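Local coordinates for PbSGBP-B lipoprotein (Prevotella bryantii B14, PDB 6D2Y) that probably binds polysaccharides at the cell surface as a lipoprotein of a polysaccharide utilization locus, and binds a magnesium ion, at residues Ser57-Ser62 / Gln127-Ala132; Asn80-Val85 / Pro101-Ser106. All coordinates share one frame; numbering follows the deposited sequence.

Contact 1. Residues Ser57-Ser62 / Gln127-Ala132; sequences SASLQS and QVTISA
The peptide carbonyl of A58 is met by the N-H of T129 from well above its plane, with A58 O to T129 N at 2.8 Å. A58 N lies nearer the plane of the Q127 carbonyl, 18° from it, but the bond is longer, at 3.3 Å from A58 N to Q127 O, and more bent. The CA-H of S57 also approaches Q127 O, with S57 CA to Q127 O at 3.2 Å.

These bonds mark S57-S59 as an edge strand beside the end of strand 121-129; the two short strands run parallel, their axes inclined by 33°. A parallel pair at this edge of a mixed sheet is consistent with the A'-G pairing of immunoglobulin-like sandwiches. On one face of the sheet, S57 OG and T129 OG1 form a weak hydrogen bond of 3.3 Å, and the CB atoms of S57 and Q127 stand alongside one another.

A58 and V128 turn to the other, buried face. L60 follows in the type II turn S59-S62, where S62 N and S62 OG both reach S59 O from one face of its plane. The methyl tip CD2 of L60 meets V128 CG1 at 3.7 Å, the two side chains crossing at about a right angle. L60 CD2 also touches I130 CD1, again at 3.7 Å. I130 points its CB away, but its chain bends at chi2 (-75°) and brings CD1 back to L60. Where direct pairing lapses, a water donates to T129 O at 2.6 Å and accepts weakly from L60 N.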
ATOM      1  N   SER A  57     -20.377 -22.611 -11.404  1.00 56.35           N
ATOM      2  CA  SER A  57     -19.801 -21.912 -10.266  1.00 52.77           C
ATOM      3  C   SER A  57     -20.700 -20.730  -9.923  1.00 58.44           C
ATOM      4  O   SER A  57     -21.583 -20.353 -10.698  1.00 51.80           O
ATOM      5  CB  SER A  57     -18.373 -21.452 -10.564  1.00 51.54           C
ATOM      6  OG  SER A  57     -18.379 -20.180 -11.191  1.00 57.58           O
ATOM      7  N   ALA A  58     -20.471 -20.149  -8.746  1.00 60.70           N
ATOM      8  CA  ALA A  58     -21.242 -18.992  -8.311  1.00 57.27           C
ATOM      9  C   ALA A  58     -20.528 -18.326  -7.145  1.00 57.40           C
ATOM     10  O   ALA A  58     -19.902 -19.006  -6.327  1.00 58.14           O
ATOM     11  CB  ALA A  58     -22.667 -19.389  -7.899  1.00 61.10           C
ATOM     12  N   SER A  59     -20.630 -17.003  -7.076  1.00 57.17           N
ATOM     13  CA  SER A  59     -19.994 -16.255  -6.009  1.00 58.26           C
ATOM     14  C   SER A  59     -20.786 -16.406  -4.714  1.00 59.43           C
ATOM     15  O   SER A  59     -21.888 -16.962  -4.688  1.00 58.23           O
ATOM     16  CB  SER A  59     -19.892 -14.778  -6.379  1.00 63.06           C
ATOM     17  OG  SER A  59     -19.437 -14.617  -7.710  1.00 74.26           O
ATOM     18  N   LEU A  60     -20.211 -15.899  -3.629  1.00 64.25           N
ATOM     19  CA  LEU A  60     -20.931 -15.850  -2.366  1.00 64.47           C
ATOM     20  C   LEU A  60     -22.147 -14.942  -2.493  1.00 69.53           C
ATOM     21  O   LEU A  60     -22.115 -13.930  -3.198  1.00 77.15           O
ATOM     22  CB  LEU A  60     -20.012 -15.354  -1.250  1.00 69.22           C
ATOM     23  CG  LEU A  60     -18.705 -16.119  -1.038  1.00 64.90           C
ATOM     24  CD1 LEU A  60     -17.738 -15.295  -0.202  1.00 60.67           C
ATOM     25  CD2 LEU A  60     -18.972 -17.471  -0.383  1.00 59.26           C
ATOM     26  N   GLN A  61     -23.229 -15.323  -1.816  1.00 69.71           N
ATOM     27  CA  GLN A  61     -24.521 -14.642  -1.811  1.00 75.37           C
ATOM     28  C   GLN A  61     -25.220 -14.688  -3.164  1.00 79.91           C
ATOM     29  O   GLN A  61     -26.276 -14.064  -3.317  1.00 84.22           O
ATOM     30  CB  GLN A  61     -24.415 -13.177  -1.362  1.00 74.30           C
ATOM     31  CG  GLN A  61     -24.479 -12.980   0.140  1.00 77.89           C
ATOM     32  CD  GLN A  61     -23.788 -11.707   0.585  1.00 89.19           C
ATOM     33  OE1 GLN A  61     -22.826 -11.261  -0.039  1.00 96.42           O
ATOM     34  NE2 GLN A  61     -24.278 -11.114   1.670  1.00 92.42           N
ATOM     35  N   SER A  62     -24.672 -15.393  -4.150  1.00 72.54           N
ATOM     36  CA  SER A  62     -25.341 -15.508  -5.437  1.00 66.83           C
ATOM     37  C   SER A  62     -26.557 -16.415  -5.316  1.00 67.62           C
ATOM     38  O   SER A  62     -26.507 -17.468  -4.674  1.00 69.66           O
ATOM     39  CB  SER A  62     -24.383 -16.057  -6.493  1.00 68.00           C
ATOM     40  OG  SER A  62     -23.259 -15.209  -6.652  1.00 85.43           O
ATOM     41  N   GLN A 127     -18.593 -25.396  -7.747  1.00 47.11           N
ATOM     42  CA  GLN A 127     -17.561 -24.568  -7.138  1.00 50.43           C
ATOM     43  C   GLN A 127     -18.157 -23.271  -6.610  1.00 50.10           C
ATOM     44  O   GLN A 127     -19.028 -22.670  -7.246  1.00 45.34           O
ATOM     45  CB  GLN A 127     -16.450 -24.254  -8.140  1.00 58.32           C
ATOM     46  CG  GLN A 127     -15.961 -25.457  -8.926  1.00 65.99           C
ATOM     47  CD  GLN A 127     -15.049 -25.066 -10.071  1.00 75.97           C
ATOM     48  OE1 GLN A 127     -13.847 -24.881  -9.885  1.00 78.36           O
ATOM     49  NE2 GLN A 127     -15.619 -24.935 -11.265  1.00 79.83           N
ATOM     50  N   VAL A 128     -17.685 -22.847  -5.444  1.00 45.71           N
ATOM     51  CA  VAL A 128     -18.059 -21.564  -4.863  1.00 50.09           C
ATOM     52  C   VAL A 128     -16.933 -20.589  -5.176  1.00 52.11           C
ATOM     53  O   VAL A 128     -15.811 -20.739  -4.678  1.00 49.50           O
ATOM     54  CB  VAL A 128     -18.311 -21.672  -3.354  1.00 49.90           C
ATOM     55  CG1 VAL A 128     -18.452 -20.286  -2.742  1.00 48.76           C
ATOM     56  CG2 VAL A 128     -19.554 -22.509  -3.085  1.00 44.51           C
ATOM     57  N   THR A 129     -17.227 -19.595  -6.008  1.00 48.28           N
ATOM     58  CA  THR A 129     -16.209 -18.652  -6.452  1.00 45.54           C
ATOM     59  C   THR A 129     -15.856 -17.691  -5.324  1.00 48.69           C
ATOM     60  O   THR A 129     -16.734 -17.027  -4.763  1.00 57.42           O
ATOM     61  CB  THR A 129     -16.701 -17.887  -7.680  1.00 50.85           C
ATOM     62  OG1 THR A 129     -16.552 -18.711  -8.843  1.00 58.41           O
ATOM     63  CG2 THR A 129     -15.905 -16.603  -7.869  1.00 49.38           C
ATOM     64  N   ILE A 130     -14.570 -17.623  -4.990  1.00 50.24           N
ATOM     65  CA  ILE A 130     -14.058 -16.728  -3.962  1.00 49.02           C
ATOM     66  C   ILE A 130     -13.081 -15.762  -4.615  1.00 56.82           C
ATOM     67  O   ILE A 130     -12.391 -16.106  -5.581  1.00 54.50           O
ATOM     68  CB  ILE A 130     -13.386 -17.509  -2.811  1.00 51.44           C
ATOM     69  CG1 ILE A 130     -14.346 -18.557  -2.245  1.00 50.42           C
ATOM     70  CG2 ILE A 130     -12.927 -16.568  -1.704  1.00 50.33           C
ATOM     71  CD1 ILE A 130     -15.440 -17.982  -1.373  1.00 59.32           C
ATOM     72  N   SER A 131     -13.035 -14.540  -4.088  1.00 62.40           N
ATOM     73  CA  SER A 131     -12.150 -13.520  -4.631  1.00 64.42           C
ATOM     74  C   SER A 131     -10.696 -13.975  -4.582  1.00 56.76           C
ATOM     75  O   SER A 131     -10.271 -14.660  -3.648  1.00 50.41           O
ATOM     76  CB  SER A 131     -12.319 -12.212  -3.857  1.00 70.64           C
ATOM     77  OG  SER A 131     -11.486 -11.196  -4.385  1.00 76.22           O
ATOM     78  N   ALA A 132      -9.939 -13.595  -5.609  1.00 54.93           N
ATOM     79  CA  ALA A 132      -8.511 -13.852  -5.647  1.00 54.92           C
ATOM     80  C   ALA A 132      -7.807 -13.057  -4.547  1.00 48.11           C
ATOM     81  O   ALA A 132      -8.370 -12.103  -4.006  1.00 56.13           O
ATOM     82  CB  ALA A 132      -7.949 -13.480  -7.018  1.00 57.75           C
TER
HETATM   83  O   HOH W   1     -17.025 -14.585  -3.781  1.00 42.45           O

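Contact 2. Residues Asn80-Val85 / Pro101-Ser106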
ATOM      1  N   ASN A  80     -19.903 -26.717   0.222  1.00 47.24           N
ATOM      2  CA  ASN A  80     -18.690 -27.101   0.952  1.00 46.93           C
ATOM      3  C   ASN A  80     -19.111 -27.428   2.379  1.00 41.89           C
ATOM      4  O   ASN A  80     -19.913 -28.359   2.564  1.00 42.58           O
ATOM      5  CB  ASN A  80     -17.631 -26.007   0.805  1.00 40.30           C
ATOM      6  CG  ASN A  80     -17.314 -25.699  -0.638  1.00 52.10           C
ATOM      7  OD1 ASN A  80     -16.691 -26.503  -1.343  1.00 55.34           O
ATOM      8  ND2 ASN A  80     -17.729 -24.523  -1.085  1.00 42.43           N
ATOM      9  N   ASP A  81     -18.634 -26.709   3.393  1.00 47.34           N
ATOM     10  CA  ASP A  81     -19.033 -26.938   4.773  1.00 51.72           C
ATOM     11  C   ASP A  81     -20.006 -25.881   5.279  1.00 52.52           C
ATOM     12  O   ASP A  81     -20.262 -25.809   6.485  1.00 57.50           O
ATOM     13  CB  ASP A  81     -17.798 -26.989   5.674  1.00 54.82           C
ATOM     14  CG  ASP A  81     -16.900 -25.772   5.506  1.00 58.02           C
ATOM     15  OD1 ASP A  81     -17.276 -24.848   4.755  1.00 55.66           O
ATOM     16  OD2 ASP A  81     -15.815 -25.742   6.121  1.00 59.73           O
ATOM     17  N   GLN A  82     -20.547 -25.056   4.388  1.00 47.78           N
ATOM     18  CA  GLN A  82     -21.439 -23.968   4.762  1.00 49.35           C
ATOM     19  C   GLN A  82     -22.874 -24.368   4.446  1.00 53.09           C
ATOM     20  O   GLN A  82     -23.200 -24.670   3.294  1.00 58.45           O
ATOM     21  CB  GLN A  82     -21.063 -22.683   4.027  1.00 52.76           C
ATOM     22  CG  GLN A  82     -19.633 -22.234   4.273  1.00 55.64           C
ATOM     23  CD  GLN A  82     -19.345 -21.988   5.742  1.00 56.73           C
ATOM     24  OE1 GLN A  82     -20.088 -21.280   6.422  1.00 56.85           O
ATOM     25  NE2 GLN A  82     -18.265 -22.579   6.240  1.00 58.29           N
ATOM     26  N   ALA A  83     -23.726 -24.364   5.467  1.00 48.01           N
ATOM     27  CA  ALA A  83     -25.125 -24.714   5.282  1.00 52.55           C
ATOM     28  C   ALA A  83     -25.885 -23.551   4.659  1.00 53.81           C
ATOM     29  O   ALA A  83     -25.707 -22.392   5.047  1.00 56.70           O
ATOM     30  CB  ALA A  83     -25.763 -25.103   6.615  1.00 55.02           C
ATOM     31  N   ALA A  84     -26.728 -23.867   3.684  1.00 43.65           N
ATOM     32  CA  ALA A  84     -27.581 -22.874   3.056  1.00 48.61           C
ATOM     33  C   ALA A  84     -28.939 -22.831   3.749  1.00 55.31           C
ATOM     34  O   ALA A  84     -29.315 -23.739   4.494  1.00 55.60           O
ATOM     35  CB  ALA A  84     -27.758 -23.176   1.568  1.00 42.78           C
ATOM     36  N   VAL A  85     -29.676 -21.755   3.491  1.00 59.43           N
ATOM     37  CA  VAL A  85     -31.013 -21.562   4.039  1.00 61.77           C
ATOM     38  C   VAL A  85     -32.022 -21.845   2.935  1.00 70.49           C
ATOM     39  O   VAL A  85     -32.015 -21.185   1.889  1.00 77.32           O
ATOM     40  CB  VAL A  85     -31.190 -20.143   4.602  1.00 61.97           C
ATOM     41  CG1 VAL A  85     -32.607 -19.953   5.120  1.00 66.16           C
ATOM     42  CG2 VAL A  85     -30.172 -19.881   5.702  1.00 55.43           C
ATOM     43  N   PRO A 101     -24.216 -19.471   0.636  1.00 56.15           N
ATOM     44  CA  PRO A 101     -23.899 -18.784   1.892  1.00 57.48           C
ATOM     45  C   PRO A 101     -22.769 -17.779   1.716  1.00 55.16           C
ATOM     46  O   PRO A 101     -21.961 -17.861   0.789  1.00 58.39           O
ATOM     47  CB  PRO A 101     -23.487 -19.927   2.828  1.00 51.66           C
ATOM     48  CG  PRO A 101     -24.175 -21.125   2.276  1.00 47.08           C
ATOM     49  CD  PRO A 101     -24.184 -20.937   0.785  1.00 49.67           C
ATOM     50  N   ASN A 102     -22.723 -16.813   2.636  1.00 57.46           N
ATOM     51  CA  ASN A 102     -21.764 -15.720   2.524  1.00 62.44           C
ATOM     52  C   ASN A 102     -20.392 -16.088   3.073  1.00 61.72           C
ATOM     53  O   ASN A 102     -19.386 -15.502   2.654  1.00 63.55           O
ATOM     54  CB  ASN A 102     -22.292 -14.479   3.251  1.00 75.69           C
ATOM     55  CG  ASN A 102     -21.658 -13.187   2.750  1.00 87.42           C
ATOM     56  OD1 ASN A 102     -22.078 -12.087   3.115  1.00 92.92           O
ATOM     57  ND2 ASN A 102     -20.651 -13.318   1.894  1.00 84.64           N
ATOM     58  N   GLU A 103     -20.321 -17.045   3.993  1.00 61.61           N
ATOM     59  CA  GLU A 103     -19.072 -17.321   4.690  1.00 63.89           C
ATOM     60  C   GLU A 103     -18.100 -18.096   3.808  1.00 60.04           C
ATOM     61  O   GLU A 103     -18.501 -18.945   3.006  1.00 62.93           O
ATOM     62  CB  GLU A 103     -19.345 -18.097   5.977  1.00 69.41           C
ATOM     63  CG  GLU A 103     -20.029 -17.270   7.049  1.00 76.78           C
ATOM     64  CD  GLU A 103     -19.294 -15.975   7.337  1.00 86.06           C
ATOM     65  OE1 GLU A 103     -18.049 -16.008   7.456  1.00 88.13           O
ATOM     66  OE2 GLU A 103     -19.960 -14.925   7.439  1.00 89.74           O
ATOM     67  N   ILE A 104     -16.819 -17.793   3.965  1.00 52.19           N
ATOM     68  CA  ILE A 104     -15.765 -18.515   3.244  1.00 45.46           C
ATOM     69  C   ILE A 104     -15.670 -19.935   3.797  1.00 44.74           C
ATOM     70  O   ILE A 104     -15.624 -20.116   5.025  1.00 59.54           O
ATOM     71  CB  ILE A 104     -14.430 -17.780   3.384  1.00 54.22           C
ATOM     72  CG1 ILE A 104     -14.341 -16.627   2.382  1.00 56.10           C
ATOM     73  CG2 ILE A 104     -13.259 -18.740   3.198  1.00 59.10           C
ATOM     74  CD1 ILE A 104     -13.613 -15.418   2.915  1.00 50.49           C
ATOM     75  N   PRO A 105     -15.642 -20.962   2.951  1.00 45.58           N
ATOM     76  CA  PRO A 105     -15.536 -22.334   3.466  1.00 49.62           C
ATOM     77  C   PRO A 105     -14.149 -22.616   4.026  1.00 49.73           C
ATOM     78  O   PRO A 105     -13.133 -22.231   3.443  1.00 50.63           O
ATOM     79  CB  PRO A 105     -15.826 -23.196   2.232  1.00 46.63           C
ATOM     80  CG  PRO A 105     -15.428 -22.326   1.070  1.00 50.00           C
ATOM     81  CD  PRO A 105     -15.762 -20.921   1.483  1.00 45.26           C
ATOM     82  N   SER A 106     -14.116 -23.305   5.172  1.00 47.50           N
ATOM     83  CA  SER A 106     -12.842 -23.651   5.798  1.00 58.25           C
ATOM     84  C   SER A 106     -12.216 -24.883   5.154  1.00 54.20           C
ATOM     85  O   SER A 106     -10.995 -24.944   4.984  1.00 55.56           O
ATOM     86  CB  SER A 106     -13.028 -23.875   7.299  1.00 63.50           C
ATOM     87  OG  SER A 106     -13.184 -22.638   7.976  1.00 72.39           O
TER
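The beta hairpin of strands 74-79 and 82-83, whose tight turn has N80 and D81 at its corners with type II' backbone angles, meets the 101-106 loop through Q82 and P101 of its second strand and the loop respectively. No ladder of backbone bonds joins the two segments; side chains and proline rings make the contact. Q82 CB sits 3.9 Å from P101 CB, while P101 CG lies 3.4 Å from A83 O and also approaches A84. Beyond CB, the Q82 chain bends at chi2 (-59°). Its amide thereby comes over the loop, Q82 OE1 lying 3.3 Å from E103 CB.

At the other end, the CB corner of the P105 ring meets both N80 and D81. P105 CB is 3.6 Å from N80 CB and 3.3 Å from D81 OD1, the latter side chain crossing the ring at about a right angle. N80 OD1 accepts from the backbone N-H groups of T109 and D110, farther along the same loop.

The D81 carboxylate collects the donors. Q82 NE2 reaches D81 OD1 at 2.9 Å from well above the carboxylate plane, 64° out of it. D81 OD2 takes a weak bond from S106 N at 3.1 Å and a hydrogen bond from V107 N. Three N-H groups, one of them weakly bound, gather at this carboxylate, which would probably favour its ionised form, and the bond to D81 would restrain the Q82 amide where its OE1 lies over E103 CB.

Overall arrangement
Contacts 1 and 2 belong to the N-terminal sandwich domain, their centres about 11 Å apart, and both reach the same five-strand mixed sheet. They involve its opposite outermost strands, 57-59 and 82-83, with strands 121-129, 111-116 and 74-79 between. Along the chain contact 2 is nested within the loop closed by contact 1. The two also touch directly: L60 packs on P101 and N102, and V128 packs on N80. Residues 101-106 thus link the two edges at one end of the domain, where residues 127-132 lead into strand 134-138 of the next sheet. Both contacts lie away from the magnesium site.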